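Long-range contacts in DNA mismatch repair protein MLH3 (Saccharomyces cerevisiae S288C, PDB 6RMN), which takes part in DNA mismatch repair, correcting insertion-deletion loops as a subunit of the MutLbeta heterodimer: residues I20-R31 and L42-A50; A50-E58 and L216-H227. All coordinates share one frame; numbering follows the deposited sequence.

How the contacts relate
Contact 1 comes first along the chain. Strand 18-23 turns into strand 27-31, and after a short connection without regular structure strand 43-47 returns beside it, so the contact closes a beta hairpin in the antiparallel sheet. Helix 48-69 follows directly. Contact 2 opens on that helix and closes a far longer excursion, through the second sheet and several helices, when 216-227 comes back after helix 206-216 on its way to strand 232-234. The contacts thus lie in series, sharing A50, and they touch where V46 CG1 packs on C51 CB (3.8 Å). Both reach one zinc ion, through H49 in contact 1 and E53 in contact 2.

Contact 1: residues I20-R31 and L42-A50; sequences INQVDKKFILIR and LLVLVDQHA. With ZN (zinc ion), chain C.
Two glutamine amides meet beside the open end of the 27-31/43-47 hairpin, Q22 from strand 18-23 and Q48 from the start of the helix: Q22 NE2 donates to Q48 OE1 (2.9 Å) along a nearly straight N-H (168°). Their planes lie 22° apart; Q48 OE1 sits in the amide plane of Q22, while Q22 NE2 is tilted out of the carbonyl plane of Q48. The Q48 side chain leaves with CG wedged between the backbone N and the carbonyl carbon (chi1 73°), then runs extended past the K26 carbonyl. Beyond the pair, D202 O accepts from both NE2 atoms, Q48 NE2 also reaches M199 O, and L204 N donates to Q22 OE1.

Strands 27-31 and 43-47 run antiparallel, with I28-V46 and I30-V44 as the hydrogen-bonded pairs, and Q48 N to K26 O (3.0 Å) carries the pairing into the first turn of the helix. On the face of F27, L29 and L45, one methyl, L45 CD2, meets F27 CB and L29 CD1, each at 3.8 Å. On the other face I30 CG1 lies beside V44 CB (3.6 Å), pointing the same way, and I30 CD1 reaches V46 CG2. D47, the N-cap, accepts H49 N (2.9 Å) and A50 N at OD1.

The strand-to-helix junction is thus held by both cap and strand pairing, which probably helps to position H49, whose NE2 binds zinc at 2.1 Å.

Contact 2: residues A50-E58 and L216-H227; sequences ACDERIRLE and LSRCHNPFECAH. With ZN (zinc ion), chain D; ZN (zinc ion), chain C.
The two-zinc site of the C-terminal domain is built here, on the DQHA(X)2E(X)4E motif that marks the endonuclease site of MutL homologues: E53 and E58 of helix 48-69 are its two glutamates, met by the loop 216-227. The carboxylate of E53 bridges the metals, OE1 binding one zinc ion at 2.0 Å and OE2 the other at 2.3 Å. C225 SG and H227 ND1 join OE2 on the second ion, H49 and C194 join OE1 on the first, and a neighbouring protein chain contributes to both sites. E53 OE2 also accepts A226 N (2.9 Å) with its anti lone pair. The E53 side chain reaches this far because it is extended, with CG anti to the backbone N (chi1 -177°).

Around the site, A50 CB rests on C225 CB (3.7 Å), L57 CD2 on A226 CB, and C51 SG against L216 CD2. The R54 guanidinium lies between N221 CB over one face and L57 CD2 over the other, and its NH2 forms a salt bridge with E58 OE2. Each oxygen of E58 turns its syn lone pair to one backbone N-H: OE1 takes H220 N at 2.7 Å, OE2 takes N221 N at 3.0 Å.

Contact 1: residues I20-R31 and L42-A50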
loop_
_atom_site.group_PDB
_atom_site.type_symbol
_atom_site.label_atom_id
_atom_site.label_comp_id
_atom_site.label_asym_id
_atom_site.label_seq_id
_atom_site.Cartn_x
_atom_site.Cartn_y
_atom_site.Cartn_z
ATOM N N ILE B 20 -1.141 0.141 0.187
ATOM C CA ILE B 20 -0.244 0.130 1.329
ATOM C C ILE B 20 -0.265 1.582 1.858
ATOM O O ILE B 20 -0.969 1.843 2.832
ATOM C CB ILE B 20 1.159 -0.463 0.990
ATOM C CG1 ILE B 20 0.995 -1.927 0.473
ATOM C CG2 ILE B 20 2.107 -0.391 2.220
ATOM C CD1 ILE B 20 2.213 -2.616 0.047
ATOM N N ASN B 21 0.395 2.540 1.168
ATOM C CA ASN B 21 0.354 3.961 1.559
ATOM C C ASN B 21 1.049 4.876 0.536
ATOM O O ASN B 21 1.547 4.393 -0.488
ATOM C CB ASN B 21 0.949 4.184 2.976
ATOM C CG ASN B 21 0.228 5.219 3.815
ATOM O OD1 ASN B 21 -0.429 6.148 3.316
ATOM N ND2 ASN B 21 0.358 5.092 5.122
ATOM N N GLN B 22 1.092 6.199 0.829
ATOM C CA GLN B 22 1.787 7.187 0.008
ATOM C C GLN B 22 3.292 7.034 0.262
ATOM O O GLN B 22 3.715 6.778 1.394
ATOM C CB GLN B 22 1.308 8.614 0.326
ATOM C CG GLN B 22 1.757 9.666 -0.697
ATOM C CD GLN B 22 1.457 11.094 -0.295
ATOM O OE1 GLN B 22 1.401 11.462 0.886
ATOM N NE2 GLN B 22 1.275 11.944 -1.285
ATOM N N VAL B 23 4.085 7.170 -0.806
ATOM C CA VAL B 23 5.542 7.043 -0.797
ATOM C C VAL B 23 6.138 8.321 -1.395
ATOM O O VAL B 23 5.805 8.670 -2.527
ATOM C CB VAL B 23 5.993 5.783 -1.607
ATOM C CG1 VAL B 23 7.503 5.770 -1.845
ATOM C CG2 VAL B 23 5.545 4.496 -0.935
ATOM N N ASP B 24 7.011 9.012 -0.628
ATOM C CA ASP B 24 7.788 10.202 -1.016
ATOM C C ASP B 24 6.932 11.392 -1.505
ATOM O O ASP B 24 7.458 12.293 -2.163
ATOM C CB ASP B 24 8.852 9.793 -2.068
ATOM C CG ASP B 24 9.949 10.800 -2.343
ATOM O OD1 ASP B 24 10.618 11.229 -1.378
ATOM O OD2 ASP B 24 10.148 11.149 -3.524
ATOM N N LYS B 25 5.633 11.433 -1.121
ATOM C CA LYS B 25 4.661 12.486 -1.497
ATOM C C LYS B 25 4.459 12.552 -3.031
ATOM O O LYS B 25 4.070 13.588 -3.574
ATOM C CB LYS B 25 5.015 13.888 -0.914
ATOM C CG LYS B 25 5.658 13.926 0.463
ATOM C CD LYS B 25 4.673 13.737 1.582
ATOM C CE LYS B 25 5.359 13.775 2.928
ATOM N NZ LYS B 25 5.937 12.460 3.300
ATOM N N LYS B 26 4.739 11.441 -3.720
ATOM C CA LYS B 26 4.637 11.358 -5.176
ATOM C C LYS B 26 3.893 10.107 -5.631
ATOM O O LYS B 26 3.238 10.133 -6.682
ATOM C CB LYS B 26 6.041 11.344 -5.811
ATOM C CG LYS B 26 6.808 12.630 -5.647
ATOM C CD LYS B 26 8.254 12.495 -6.099
ATOM C CE LYS B 26 8.993 13.795 -5.910
ATOM N NZ LYS B 26 9.155 14.140 -4.468
ATOM N N PHE B 27 4.044 9.002 -4.876
ATOM C CA PHE B 27 3.491 7.715 -5.280
ATOM C C PHE B 27 2.538 7.086 -4.324
ATOM O O PHE B 27 2.553 7.393 -3.136
ATOM C CB PHE B 27 4.620 6.712 -5.571
ATOM C CG PHE B 27 5.715 7.238 -6.466
ATOM C CD1 PHE B 27 5.504 7.396 -7.833
ATOM C CD2 PHE B 27 6.967 7.556 -5.948
ATOM C CE1 PHE B 27 6.516 7.891 -8.657
ATOM C CE2 PHE B 27 7.984 8.041 -6.778
ATOM C CZ PHE B 27 7.751 8.202 -8.127
ATOM N N ILE B 28 1.722 6.168 -4.844
ATOM C CA ILE B 28 0.831 5.360 -4.028
ATOM C C ILE B 28 1.310 3.925 -4.195
ATOM O O ILE B 28 1.261 3.397 -5.308
ATOM C CB ILE B 28 -0.676 5.547 -4.349
ATOM C CG1 ILE B 28 -1.112 7.022 -4.099
ATOM C CG2 ILE B 28 -1.526 4.551 -3.524
ATOM C CD1 ILE B 28 -2.333 7.478 -4.877
ATOM N N LEU B 29 1.851 3.326 -3.110
ATOM C CA LEU B 29 2.321 1.945 -3.140
ATOM C C LEU B 29 1.131 1.005 -2.979
ATOM O O LEU B 29 0.339 1.147 -2.040
ATOM C CB LEU B 29 3.397 1.676 -2.068
ATOM C CG LEU B 29 3.995 0.239 -1.981
ATOM C CD1 LEU B 29 4.839 -0.114 -3.230
ATOM C CD2 LEU B 29 4.841 0.078 -0.702
ATOM N N ILE B 30 0.991 0.075 -3.938
ATOM C CA ILE B 30 -0.086 -0.912 -3.961
ATOM C C ILE B 30 0.473 -2.340 -4.044
ATOM O O ILE B 30 1.560 -2.562 -4.590
ATOM C CB ILE B 30 -1.161 -0.597 -5.051
ATOM C CG1 ILE B 30 -0.596 -0.694 -6.499
ATOM C CG2 ILE B 30 -1.839 0.779 -4.795
ATOM C CD1 ILE B 30 -1.666 -0.741 -7.671
ATOM N N ARG B 31 -0.250 -3.293 -3.447
ATOM C CA ARG B 31 0.115 -4.714 -3.459
ATOM C C ARG B 31 -1.008 -5.551 -4.042
ATOM O O ARG B 31 -2.177 -5.232 -3.824
ATOM C CB ARG B 31 0.479 -5.235 -2.050
ATOM C CG ARG B 31 -0.617 -5.069 -0.975
ATOM C CD ARG B 31 -0.208 -5.668 0.353
ATOM N NE ARG B 31 -1.223 -5.462 1.386
ATOM C CZ ARG B 31 -1.339 -6.195 2.490
ATOM N NH1 ARG B 31 -0.514 -7.210 2.713
ATOM N NH2 ARG B 31 -2.294 -5.930 3.370
ATOM N N LEU B 42 3.380 -8.105 -8.031
ATOM C CA LEU B 42 3.056 -8.046 -6.600
ATOM C C LEU B 42 3.056 -6.606 -6.046
ATOM O O LEU B 42 2.066 -6.214 -5.440
ATOM C CB LEU B 42 3.951 -8.984 -5.750
ATOM C CG LEU B 42 3.753 -8.932 -4.194
ATOM C CD1 LEU B 42 2.848 -10.061 -3.701
ATOM C CD2 LEU B 42 5.093 -8.956 -3.447
ATOM N N LEU B 43 4.154 -5.840 -6.219
ATOM C CA LEU B 43 4.255 -4.454 -5.738
ATOM C C LEU B 43 4.308 -3.460 -6.893
ATOM O O LEU B 43 5.117 -3.614 -7.815
ATOM C CB LEU B 43 5.453 -4.234 -4.781
ATOM C CG LEU B 43 5.381 -4.787 -3.336
ATOM C CD1 LEU B 43 6.587 -4.338 -2.534
ATOM C CD2 LEU B 43 4.128 -4.330 -2.591
ATOM N N VAL B 44 3.437 -2.441 -6.844
ATOM C CA VAL B 44 3.326 -1.402 -7.870
ATOM C C VAL B 44 3.300 0.002 -7.224
ATOM O O VAL B 44 2.642 0.204 -6.195
ATOM C CB VAL B 44 2.077 -1.658 -8.780
ATOM C CG1 VAL B 44 1.746 -0.464 -9.681
ATOM C CG2 VAL B 44 2.230 -2.930 -9.612
ATOM N N LEU B 45 4.023 0.968 -7.854
ATOM C CA LEU B 45 4.049 2.388 -7.487
ATOM C C LEU B 45 3.240 3.186 -8.543
ATOM O O LEU B 45 3.577 3.184 -9.736
ATOM C CB LEU B 45 5.485 2.931 -7.382
ATOM C CG LEU B 45 6.301 2.523 -6.152
ATOM C CD1 LEU B 45 7.756 2.937 -6.312
ATOM C CD2 LEU B 45 5.745 3.143 -4.884
ATOM N N VAL B 46 2.141 3.820 -8.097
ATOM C CA VAL B 46 1.257 4.613 -8.941
ATOM C C VAL B 46 1.622 6.097 -8.789
ATOM O O VAL B 46 1.720 6.584 -7.656
ATOM C CB VAL B 46 -0.239 4.342 -8.593
ATOM C CG1 VAL B 46 -1.177 5.148 -9.487
ATOM C CG2 VAL B 46 -0.575 2.852 -8.667
ATOM N N ASP B 47 1.807 6.819 -9.926
ATOM C CA ASP B 47 2.042 8.266 -9.937
ATOM C C ASP B 47 0.712 8.906 -9.440
ATOM O O ASP B 47 -0.339 8.675 -10.050
ATOM C CB ASP B 47 2.374 8.706 -11.373
ATOM C CG ASP B 47 2.629 10.195 -11.615
ATOM O OD1 ASP B 47 2.035 11.033 -10.898
ATOM O OD2 ASP B 47 3.379 10.523 -12.557
ATOM N N GLN B 48 0.740 9.648 -8.313
ATOM C CA GLN B 48 -0.498 10.237 -7.761
ATOM C C GLN B 48 -1.128 11.313 -8.660
ATOM O O GLN B 48 -2.344 11.499 -8.628
ATOM C CB GLN B 48 -0.303 10.765 -6.332
ATOM C CG GLN B 48 0.517 12.057 -6.234
ATOM C CD GLN B 48 1.022 12.327 -4.856
ATOM O OE1 GLN B 48 1.341 11.415 -4.092
ATOM N NE2 GLN B 48 1.112 13.589 -4.510
ATOM N N HIS B 49 -0.304 12.013 -9.448
ATOM C CA HIS B 49 -0.781 13.044 -10.354
ATOM C C HIS B 49 -1.468 12.405 -11.574
ATOM O O HIS B 49 -2.605 12.767 -11.882
ATOM C CB HIS B 49 0.359 13.991 -10.764
ATOM C CG HIS B 49 -0.052 14.971 -11.809
ATOM N ND1 HIS B 49 -0.878 16.034 -11.512
ATOM C CD2 HIS B 49 0.195 14.967 -13.133
ATOM C CE1 HIS B 49 -1.078 16.664 -12.650
ATOM N NE2 HIS B 49 -0.445 16.065 -13.651
ATOM N N ALA B 50 -0.792 11.435 -12.227
ATOM C CA ALA B 50 -1.286 10.689 -13.390
ATOM C C ALA B 50 -2.598 9.975 -13.076
ATOM O O ALA B 50 -3.514 9.991 -13.892
ATOM C CB ALA B 50 -0.239 9.681 -13.850
HETATM ZN ZN ZN C . -0.437 16.444 -15.749
#

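Contact 2: residues A50-E58 and L216-H227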
loop_
_atom_site.group_PDB
_atom_site.type_symbol
_atom_site.label_atom_id
_atom_site.label_comp_id
_atom_site.label_asym_id
_atom_site.label_seq_id
_atom_site.Cartn_x
_atom_site.Cartn_y
_atom_site.Cartn_z
ATOM N N ALA B 50 -0.792 11.435 -12.227
ATOM C CA ALA B 50 -1.286 10.689 -13.390
ATOM C C ALA B 50 -2.598 9.975 -13.076
ATOM O O ALA B 50 -3.514 9.991 -13.892
ATOM C CB ALA B 50 -0.239 9.681 -13.850
ATOM N N CYS B 51 -2.685 9.381 -11.877
ATOM C CA CYS B 51 -3.854 8.689 -11.341
ATOM C C CYS B 51 -5.061 9.637 -11.285
ATOM O O CYS B 51 -6.111 9.324 -11.836
ATOM C CB CYS B 51 -3.529 8.125 -9.958
ATOM S SG CYS B 51 -4.923 7.305 -9.153
ATOM N N ASP B 52 -4.898 10.791 -10.620
ATOM C CA ASP B 52 -5.924 11.811 -10.451
ATOM C C ASP B 52 -6.338 12.435 -11.794
ATOM O O ASP B 52 -7.539 12.551 -12.071
ATOM C CB ASP B 52 -5.450 12.888 -9.450
ATOM C CG ASP B 52 -6.575 13.714 -8.848
ATOM O OD1 ASP B 52 -7.748 13.226 -8.838
ATOM O OD2 ASP B 52 -6.296 14.832 -8.368
ATOM N N GLU B 53 -5.341 12.789 -12.636
ATOM C CA GLU B 53 -5.529 13.351 -13.981
ATOM C C GLU B 53 -6.345 12.399 -14.870
ATOM O O GLU B 53 -7.230 12.867 -15.585
ATOM C CB GLU B 53 -4.168 13.658 -14.615
ATOM C CG GLU B 53 -4.206 14.304 -15.985
ATOM C CD GLU B 53 -2.804 14.528 -16.503
ATOM O OE1 GLU B 53 -2.106 15.418 -15.966
ATOM O OE2 GLU B 53 -2.380 13.770 -17.402
ATOM N N ARG B 54 -6.071 11.078 -14.790
ATOM C CA ARG B 54 -6.782 10.042 -15.526
ATOM C C ARG B 54 -8.273 9.975 -15.151
ATOM O O ARG B 54 -9.134 9.929 -16.043
ATOM C CB ARG B 54 -6.131 8.668 -15.310
ATOM C CG ARG B 54 -6.802 7.562 -16.123
ATOM C CD ARG B 54 -6.362 7.699 -17.552
ATOM N NE ARG B 54 -7.472 7.868 -18.466
ATOM C CZ ARG B 54 -7.337 7.977 -19.780
ATOM N NH1 ARG B 54 -6.130 7.960 -20.336
ATOM N NH2 ARG B 54 -8.403 8.112 -20.549
ATOM N N ILE B 55 -8.557 9.921 -13.835
ATOM C CA ILE B 55 -9.918 9.873 -13.289
ATOM C C ILE B 55 -10.678 11.115 -13.763
ATOM O O ILE B 55 -11.839 11.011 -14.162
ATOM C CB ILE B 55 -9.911 9.780 -11.716
ATOM C CG1 ILE B 55 -9.219 8.483 -11.220
ATOM C CG2 ILE B 55 -11.336 9.900 -11.131
ATOM C CD1 ILE B 55 -8.635 8.570 -9.813
ATOM N N ARG B 56 -10.016 12.283 -13.678
ATOM C CA ARG B 56 -10.587 13.578 -14.026
ATOM C C ARG B 56 -10.901 13.706 -15.505
ATOM O O ARG B 56 -11.951 14.248 -15.836
ATOM C CB ARG B 56 -9.694 14.719 -13.526
ATOM C CG ARG B 56 -9.831 14.953 -12.034
ATOM C CD ARG B 56 -8.939 16.079 -11.554
ATOM N NE ARG B 56 -9.004 16.243 -10.094
ATOM C CZ ARG B 56 -9.901 16.988 -9.451
ATOM N NH1 ARG B 56 -10.823 17.657 -10.124
ATOM N NH2 ARG B 56 -9.887 17.060 -8.129
ATOM N N LEU B 57 -10.022 13.168 -16.381
ATOM C CA LEU B 57 -10.191 13.177 -17.831
ATOM C C LEU B 57 -11.390 12.361 -18.256
ATOM O O LEU B 57 -12.236 12.861 -18.992
ATOM C CB LEU B 57 -8.923 12.699 -18.573
ATOM C CG LEU B 57 -9.045 12.685 -20.104
ATOM C CD1 LEU B 57 -8.991 14.104 -20.685
ATOM C CD2 LEU B 57 -8.033 11.778 -20.715
ATOM N N GLU B 58 -11.480 11.125 -17.777
ATOM C CA GLU B 58 -12.593 10.234 -18.097
ATOM C C GLU B 58 -13.969 10.809 -17.650
ATOM O O GLU B 58 -14.964 10.574 -18.342
ATOM C CB GLU B 58 -12.327 8.827 -17.555
ATOM C CG GLU B 58 -11.107 8.189 -18.205
ATOM C CD GLU B 58 -11.095 6.676 -18.263
ATOM O OE1 GLU B 58 -12.094 6.064 -17.826
ATOM O OE2 GLU B 58 -10.097 6.103 -18.758
ATOM N N LEU B 216 -9.546 4.821 -9.963
ATOM C CA LEU B 216 -8.648 4.479 -11.063
ATOM C C LEU B 216 -8.977 3.116 -11.660
ATOM O O LEU B 216 -9.064 3.000 -12.883
ATOM C CB LEU B 216 -7.165 4.552 -10.663
ATOM C CG LEU B 216 -6.152 4.387 -11.835
ATOM C CD1 LEU B 216 -6.238 5.553 -12.842
ATOM C CD2 LEU B 216 -4.729 4.181 -11.327
ATOM N N SER B 217 -9.222 2.114 -10.815
ATOM C CA SER B 217 -9.575 0.763 -11.257
ATOM C C SER B 217 -10.920 0.700 -12.007
ATOM O O SER B 217 -11.223 -0.327 -12.617
ATOM C CB SER B 217 -9.570 -0.206 -10.073
ATOM O OG SER B 217 -10.695 -0.001 -9.231
ATOM N N ARG B 218 -11.726 1.778 -11.944
ATOM C CA ARG B 218 -13.034 1.844 -12.603
ATOM C C ARG B 218 -12.965 2.557 -13.950
ATOM O O ARG B 218 -13.958 2.570 -14.686
ATOM C CB ARG B 218 -14.116 2.450 -11.686
ATOM C CG ARG B 218 -14.594 1.474 -10.595
ATOM C CD ARG B 218 -15.856 1.918 -9.855
ATOM N NE ARG B 218 -15.825 3.315 -9.393
ATOM C CZ ARG B 218 -15.311 3.728 -8.235
ATOM N NH1 ARG B 218 -14.753 2.862 -7.400
ATOM N NH2 ARG B 218 -15.344 5.013 -7.910
ATOM N N CYS B 219 -11.775 3.116 -14.274
ATOM C CA CYS B 219 -11.461 3.825 -15.511
ATOM C C CYS B 219 -11.354 2.869 -16.677
ATOM O O CYS B 219 -11.027 1.698 -16.486
ATOM C CB CYS B 219 -10.185 4.646 -15.358
ATOM S SG CYS B 219 -10.369 6.115 -14.317
ATOM N N HIS B 220 -11.605 3.381 -17.896
ATOM C CA HIS B 220 -11.505 2.608 -19.128
ATOM C C HIS B 220 -10.040 2.330 -19.422
ATOM O O HIS B 220 -9.711 1.213 -19.779
ATOM C CB HIS B 220 -12.202 3.321 -20.300
ATOM C CG HIS B 220 -12.168 2.523 -21.566
ATOM N ND1 HIS B 220 -12.910 1.369 -21.708
ATOM C CD2 HIS B 220 -11.442 2.717 -22.690
ATOM C CE1 HIS B 220 -12.627 0.907 -22.912
ATOM N NE2 HIS B 220 -11.746 1.685 -23.537
ATOM N N ASN B 221 -9.159 3.317 -19.221
ATOM C CA ASN B 221 -7.719 3.120 -19.410
ATOM C C ASN B 221 -6.933 3.608 -18.172
ATOM O O ASN B 221 -6.434 4.723 -18.165
ATOM C CB ASN B 221 -7.238 3.781 -20.717
ATOM C CG ASN B 221 -5.753 3.686 -21.028
ATOM O OD1 ASN B 221 -5.239 4.468 -21.823
ATOM N ND2 ASN B 221 -5.029 2.740 -20.438
ATOM N N PRO B 222 -6.788 2.790 -17.116
ATOM C CA PRO B 222 -6.050 3.267 -15.927
ATOM C C PRO B 222 -4.525 3.269 -16.031
ATOM O O PRO B 222 -3.861 3.690 -15.082
ATOM C CB PRO B 222 -6.509 2.309 -14.817
ATOM C CG PRO B 222 -6.937 1.077 -15.498
ATOM C CD PRO B 222 -7.329 1.425 -16.917
ATOM N N PHE B 223 -3.970 2.815 -17.169
ATOM C CA PHE B 223 -2.533 2.602 -17.346
ATOM C C PHE B 223 -1.738 3.786 -17.869
ATOM O O PHE B 223 -0.507 3.717 -17.898
ATOM C CB PHE B 223 -2.313 1.366 -18.205
ATOM C CG PHE B 223 -3.055 0.189 -17.619
ATOM C CD1 PHE B 223 -2.724 -0.308 -16.361
ATOM C CD2 PHE B 223 -4.125 -0.382 -18.293
ATOM C CE1 PHE B 223 -3.429 -1.379 -15.809
ATOM C CE2 PHE B 223 -4.811 -1.471 -17.752
ATOM C CZ PHE B 223 -4.470 -1.950 -16.505
ATOM N N GLU B 224 -2.407 4.896 -18.182
ATOM C CA GLU B 224 -1.700 6.103 -18.612
ATOM C C GLU B 224 -2.403 7.357 -18.145
ATOM O O GLU B 224 -3.572 7.290 -17.812
ATOM C CB GLU B 224 -1.398 6.124 -20.137
ATOM C CG GLU B 224 -2.586 6.097 -21.076
ATOM C CD GLU B 224 -2.245 5.744 -22.514
ATOM O OE1 GLU B 224 -1.590 4.699 -22.740
ATOM O OE2 GLU B 224 -2.649 6.508 -23.422
ATOM N N CYS B 225 -1.678 8.484 -18.072
ATOM C CA CYS B 225 -2.225 9.799 -17.720
ATOM C C CYS B 225 -3.017 10.336 -18.938
ATOM O O CYS B 225 -3.111 9.647 -19.969
ATOM C CB CYS B 225 -1.098 10.753 -17.331
ATOM S SG CYS B 225 -0.092 11.316 -18.731
ATOM N N ALA B 226 -3.538 11.578 -18.845
ATOM C CA ALA B 226 -4.268 12.196 -19.962
ATOM C C ALA B 226 -3.417 12.339 -21.242
ATOM O O ALA B 226 -3.966 12.172 -22.323
ATOM C CB ALA B 226 -4.842 13.548 -19.557
ATOM N N HIS B 227 -2.087 12.576 -21.111
ATOM C CA HIS B 227 -1.121 12.782 -22.203
ATOM C C HIS B 227 -0.400 11.503 -22.683
ATOM O O HIS B 227 0.653 11.593 -23.315
ATOM C CB HIS B 227 -0.099 13.875 -21.818
ATOM C CG HIS B 227 -0.737 15.080 -21.191
ATOM N ND1 HIS B 227 -1.037 15.114 -19.837
ATOM C CD2 HIS B 227 -1.188 16.219 -21.764
ATOM C CE1 HIS B 227 -1.642 16.272 -19.630
ATOM N NE2 HIS B 227 -1.754 16.973 -20.756
HETATM ZN ZN ZN D . -0.234 13.699 -18.306
HETATM ZN ZN ZN C . -0.437 16.444 -15.749
#